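Local coordinates for protein esterase (uncultured bacterium pCosCE1, PDB 7ATL) that hydrolyses carboxylic esters and shows promiscuous acyltransferase activity, being a family VIII carboxylesterase related to beta-lactamases, at residues Gln17-Asp21 against Glu22-Val26; Gly370-Pro373 against Leu374-Asp378. All coordinates share one frame; numbering follows the deposited sequence.

Both contacts are local, each within one continuous run of chain, and both are partly buried: contact 1 ends the N-terminal helix 3-21 and leads toward strand 27-34, whereas contact 2 opens the C-terminal helix 372-381. In the beta-lactamase fold these two helices pack together beside the central antiparallel sheet. The chemistry differs with the place: contact 1 satisfies carbonyls at a helix C-terminus through a Schellman motif, while contact 2 is built on ordinary helical bonding. Each has an apolar inner side and charged residues outside. Where the two meet, Tyr372 packs on Ala19 and Ile25, Arg24 gives a weak hydrogen bond to Gln375, and the like-charged Arg24 and Arg371 lie close.

Contact 1 of 2, residues Gln17-Asp21 against Glu22-Val26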
loop_
_atom_site.group_PDB
_atom_site.type_symbol
_atom_site.label_atom_id
_atom_site.label_comp_id
_atom_site.label_asym_id
_atom_site.label_seq_id
_atom_site.Cartn_x
_atom_site.Cartn_y
_atom_site.Cartn_z
ATOM N N GLN A 17 -16.573 -0.750 -17.241
ATOM C CA GLN A 17 -17.292 0.112 -18.217
ATOM C C GLN A 17 -18.431 0.834 -17.483
ATOM O O GLN A 17 -18.562 2.058 -17.659
ATOM C CB GLN A 17 -17.802 -0.686 -19.426
ATOM C CG GLN A 17 -18.102 0.168 -20.660
ATOM C CD GLN A 17 -17.025 1.205 -20.889
ATOM O OE1 GLN A 17 -15.844 0.882 -21.050
ATOM N NE2 GLN A 17 -17.418 2.470 -20.838
ATOM N N GLN A 18 -19.193 0.113 -16.664
ATOM C CA GLN A 18 -20.291 0.673 -15.841
ATOM C C GLN A 18 -19.740 1.807 -14.967
ATOM O O GLN A 18 -20.350 2.897 -14.948
ATOM C CB GLN A 18 -20.924 -0.455 -15.021
ATOM C CG GLN A 18 -21.976 0.020 -14.026
ATOM C CD GLN A 18 -22.835 -1.135 -13.573
ATOM O OE1 GLN A 18 -22.744 -1.616 -12.442
ATOM N NE2 GLN A 18 -23.652 -1.627 -14.488
ATOM N N ALA A 19 -18.629 1.561 -14.271
ATOM C CA ALA A 19 -18.009 2.479 -13.285
ATOM C C ALA A 19 -17.552 3.758 -13.991
ATOM O O ALA A 19 -17.665 4.856 -13.393
ATOM C CB ALA A 19 -16.853 1.802 -12.581
ATOM N N ILE A 20 -17.068 3.637 -15.224
ATOM C CA ILE A 20 -16.703 4.822 -16.047
ATOM C C ILE A 20 -17.962 5.621 -16.416
ATOM O O ILE A 20 -18.006 6.812 -16.076
ATOM C CB ILE A 20 -15.886 4.377 -17.261
ATOM C CG1 ILE A 20 -14.497 3.925 -16.798
ATOM C CG2 ILE A 20 -15.833 5.492 -18.297
ATOM C CD1 ILE A 20 -13.861 2.876 -17.656
ATOM N N ASP A 21 -18.956 4.988 -17.047
ATOM C CA ASP A 21 -20.214 5.638 -17.513
ATOM C C ASP A 21 -20.941 6.259 -16.317
ATOM O O ASP A 21 -21.671 7.244 -16.515
ATOM C CB ASP A 21 -21.177 4.657 -18.199
ATOM C CG ASP A 21 -20.561 3.826 -19.313
ATOM O OD1 ASP A 21 -19.482 4.242 -19.849
ATOM O OD2 ASP A 21 -21.147 2.757 -19.620
ATOM N N GLU A 22 -20.798 5.683 -15.125
ATOM C CA GLU A 22 -21.436 6.252 -13.910
ATOM C C GLU A 22 -20.581 7.417 -13.361
ATOM O O GLU A 22 -21.026 8.032 -12.370
ATOM C CB GLU A 22 -21.688 5.138 -12.887
ATOM C CG GLU A 22 -22.769 4.155 -13.316
ATOM C CD GLU A 22 -23.205 3.141 -12.269
ATOM O OE1 GLU A 22 -22.863 3.321 -11.074
ATOM O OE2 GLU A 22 -23.879 2.161 -12.651
ATOM N N GLY A 23 -19.421 7.720 -13.980
ATOM C CA GLY A 23 -18.407 8.691 -13.502
ATOM C C GLY A 23 -17.920 8.394 -12.080
ATOM O O GLY A 23 -17.690 9.354 -11.306
ATOM N N ARG A 24 -17.792 7.109 -11.721
ATOM C CA ARG A 24 -17.281 6.647 -10.402
ATOM C C ARG A 24 -15.761 6.481 -10.526
ATOM O O ARG A 24 -15.054 6.795 -9.572
ATOM C CB ARG A 24 -17.967 5.343 -9.980
ATOM C CG ARG A 24 -19.235 5.513 -9.151
ATOM C CD ARG A 24 -20.129 4.279 -9.254
ATOM N NE ARG A 24 -19.439 3.045 -8.886
ATOM C CZ ARG A 24 -19.377 1.910 -9.592
ATOM N NH1 ARG A 24 -19.996 1.760 -10.752
ATOM N NH2 ARG A 24 -18.693 0.891 -9.101
ATOM N N ILE A 25 -15.304 6.030 -11.690
ATOM C CA ILE A 25 -13.880 5.788 -12.057
ATOM C C ILE A 25 -13.609 6.540 -13.361
ATOM O O ILE A 25 -14.485 6.547 -14.244
ATOM C CB ILE A 25 -13.627 4.272 -12.210
ATOM C CG1 ILE A 25 -13.890 3.541 -10.897
ATOM C CG2 ILE A 25 -12.230 3.966 -12.739
ATOM C CD1 ILE A 25 -13.049 4.051 -9.732
ATOM N N VAL A 26 -12.431 7.134 -13.473
ATOM C CA VAL A 26 -11.978 7.877 -14.675
ATOM C C VAL A 26 -11.234 6.904 -15.591
ATOM O O VAL A 26 -11.499 6.914 -16.836
ATOM C CB VAL A 26 -11.112 9.069 -14.235
ATOM C CG1 VAL A 26 -10.421 9.752 -15.412
ATOM C CG2 VAL A 26 -11.952 10.050 -13.427
#
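Ala19 and Arg24 meet where helix 3-21 ends in a Schellman motif: Arg24 N reaches back to Ala19 O at 2.8 Å, and inside this wider loop Gly23 N binds Ile20 O at 2.7 Å. Gly23 has positive phi, a conformation that the lack of a side chain makes easy, and the residues after it lead into strand 27-34, linking the N-terminal helix to the sheet. One residue earlier, Glu22 N still makes a helical bond to Gln18 O at 2.8 Å. Ala19 O is gripped twice, because Ile25 N also donates to it at 3.1 Å, from above the carbonyl plane. A CA-H...O contact from Ile20 CA to Ile25 O, 3.3 Å, runs the other way and holds the departing chain beside the last turn.

Among the side chains, the methyl of Ala19 is small enough to lie between the Arg24 guanidinium, Ile25 and, from helix 372-381, Tyr372. Its CB lies over one guanidinium face, 3.6 Å from Arg24 NH1, and touches Ile25 CG1 at 3.8 Å. Gln18 and Glu22 run side by side with amide and carboxylate planes 13° apart, Gln18 CG resting against Glu22 OE2. With its CG anti to the carbonyl carbon (chi1 -69°) and an extended chain, Glu22 lies along Gln18 and meets Arg24 in a salt bridge, Arg24 NH1 to Glu22 OE1 at 3.3 Å; the nitrogen comes from above the carboxylate plane, 75° out of it. On the helix itself Gln17 NE2 bonds to Asp21 OD1, a polar pair suited to the outer surface.

Arg24 NE has a second acid in Glu366, and Arg24 NH2 a weak bond to Gln375. The two acids probably offset the nearby charge of Arg371, while the carbonyls of Gln18, Ala19 and Ile20 find donors in the turn.

Contact 2 of 2, residues Gly370-Pro373 against Leu374-Asp378; sequences GRYP and LQIRD
Arg371 O receives the N-H of Gln375 at 3.0 Å, the first of three i to i+4 bonds that span the two segments; Ile376 N follows onto Tyr372 O, also 3.0 Å, and Arg377 N onto Pro373 O at 3.0 Å. N-H groups in a helix's first turn have no carbonyl of their own helix behind them, so Pro373 forfeits no helical bond. Farther along, Arg377 NE and Asp378 OD1 form a salt bridge of 2.9 Å, the acid being met on its syn side, and Leu374 CD2 lies over the centre of the Arg377 guanidinium.

In Gln375, chi1 of -69° sets CG beside its own backbone N, and the extended chain runs back along the helix to Arg371. There Gln375 NE2 sits over one guanidinium face, 3.5 Å from Arg371 CZ, with the two planes 74° apart; Arg371 NH1 and Gln375 NE2 are both donors, so this is packing alone. Gln375 OE1 takes a weak hydrogen bond from Arg24 NH2.

On the buried side Ile376 CG1 stands 3.9 Å from the Tyr372 ring centroid and 12° off the normal, its C-H bonds facing the pi cloud, while Ile376 CD1 lies against the CZ and OH end. The Tyr372 hydroxyl is hydrogen-bonded to Ser28 of strand 27-34 and Ser16 of helix 3-21, and Ile376 packs on Val15 and Ser16, setting this turn against both the N-terminal helix and the sheet.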
loop_
_atom_site.group_PDB
_atom_site.type_symbol
_atom_site.label_atom_id
_atom_site.label_comp_id
_atom_site.label_asym_id
_atom_site.label_seq_id
_atom_site.Cartn_x
_atom_site.Cartn_y
_atom_site.Cartn_z
ATOM N N GLY A 370 -14.523 2.486 -2.433
ATOM C CA GLY A 370 -15.838 2.554 -3.095
ATOM C C GLY A 370 -16.399 1.175 -3.395
ATOM O O GLY A 370 -15.887 0.187 -2.846
ATOM N N ARG A 371 -17.397 1.108 -4.273
ATOM C CA ARG A 371 -17.998 -0.171 -4.738
ATOM C C ARG A 371 -17.038 -0.879 -5.716
ATOM O O ARG A 371 -17.043 -2.126 -5.747
ATOM C CB ARG A 371 -19.403 0.107 -5.289
ATOM C CG ARG A 371 -20.440 0.330 -4.190
ATOM C CD ARG A 371 -21.663 1.134 -4.609
ATOM N NE ARG A 371 -22.516 0.423 -5.567
ATOM C CZ ARG A 371 -22.712 0.744 -6.854
ATOM N NH1 ARG A 371 -23.513 -0.005 -7.593
ATOM N NH2 ARG A 371 -22.129 1.798 -7.408
ATOM N N TYR A 372 -16.194 -0.134 -6.439
ATOM C CA TYR A 372 -15.404 -0.652 -7.586
ATOM C C TYR A 372 -14.547 -1.839 -7.181
ATOM O O TYR A 372 -14.612 -2.867 -7.841
ATOM C CB TYR A 372 -14.507 0.419 -8.199
ATOM C CG TYR A 372 -13.782 -0.023 -9.444
ATOM C CD1 TYR A 372 -14.469 -0.326 -10.608
ATOM C CD2 TYR A 372 -12.405 -0.116 -9.476
ATOM C CE1 TYR A 372 -13.807 -0.692 -11.771
ATOM C CE2 TYR A 372 -11.728 -0.467 -10.633
ATOM C CZ TYR A 372 -12.429 -0.749 -11.785
ATOM O OH TYR A 372 -11.757 -1.105 -12.912
ATOM N N PRO A 373 -13.670 -1.736 -6.154
ATOM C CA PRO A 373 -12.799 -2.855 -5.792
ATOM C C PRO A 373 -13.596 -4.126 -5.461
ATOM O O PRO A 373 -13.129 -5.192 -5.822
ATOM C CB PRO A 373 -12.010 -2.359 -4.567
ATOM C CG PRO A 373 -12.764 -1.143 -4.071
ATOM C CD PRO A 373 -13.437 -0.566 -5.295
ATOM N N LEU A 374 -14.776 -3.976 -4.834
ATOM C CA LEU A 374 -15.633 -5.112 -4.395
ATOM C C LEU A 374 -16.326 -5.767 -5.594
ATOM O O LEU A 374 -16.420 -7.024 -5.617
ATOM C CB LEU A 374 -16.664 -4.618 -3.379
ATOM C CG LEU A 374 -16.102 -4.062 -2.065
ATOM C CD1 LEU A 374 -17.180 -4.042 -0.978
ATOM C CD2 LEU A 374 -14.872 -4.853 -1.616
ATOM N N GLN A 375 -16.808 -4.964 -6.540
ATOM C CA GLN A 375 -17.517 -5.471 -7.736
ATOM C C GLN A 375 -16.501 -6.163 -8.633
ATOM O O GLN A 375 -16.883 -7.142 -9.291
ATOM C CB GLN A 375 -18.186 -4.357 -8.530
ATOM C CG GLN A 375 -19.371 -3.723 -7.828
ATOM C CD GLN A 375 -19.609 -2.363 -8.433
ATOM O OE1 GLN A 375 -18.708 -1.735 -8.997
ATOM N NE2 GLN A 375 -20.833 -1.890 -8.314
ATOM N N ILE A 376 -15.264 -5.664 -8.677
ATOM C CA ILE A 376 -14.167 -6.377 -9.386
ATOM C C ILE A 376 -13.965 -7.728 -8.691
ATOM O O ILE A 376 -13.981 -8.765 -9.391
ATOM C CB ILE A 376 -12.873 -5.553 -9.427
ATOM C CG1 ILE A 376 -13.043 -4.300 -10.294
ATOM C CG2 ILE A 376 -11.717 -6.432 -9.904
ATOM C CD1 ILE A 376 -13.031 -4.574 -11.791
ATOM N N ARG A 377 -13.822 -7.700 -7.364
ATOM C CA ARG A 377 -13.613 -8.895 -6.519
ATOM C C ARG A 377 -14.673 -9.928 -6.917
ATOM O O ARG A 377 -14.310 -11.053 -7.331
ATOM C CB ARG A 377 -13.687 -8.508 -5.038
ATOM C CG ARG A 377 -13.690 -9.703 -4.093
ATOM C CD ARG A 377 -14.262 -9.411 -2.720
ATOM N NE ARG A 377 -15.670 -9.062 -2.750
ATOM C CZ ARG A 377 -16.406 -8.753 -1.683
ATOM N NH1 ARG A 377 -15.879 -8.749 -0.468
ATOM N NH2 ARG A 377 -17.680 -8.446 -1.849
ATOM N N ASP A 378 -15.936 -9.524 -6.838
ATOM C CA ASP A 378 -17.117 -10.345 -7.216
ATOM C C ASP A 378 -16.990 -10.857 -8.669
ATOM O O ASP A 378 -17.231 -12.062 -8.901
ATOM C CB ASP A 378 -18.387 -9.544 -6.928
ATOM C CG ASP A 378 -18.666 -9.426 -5.443
ATOM O OD1 ASP A 378 -17.779 -9.820 -4.645
ATOM O OD2 ASP A 378 -19.763 -8.980 -5.098
#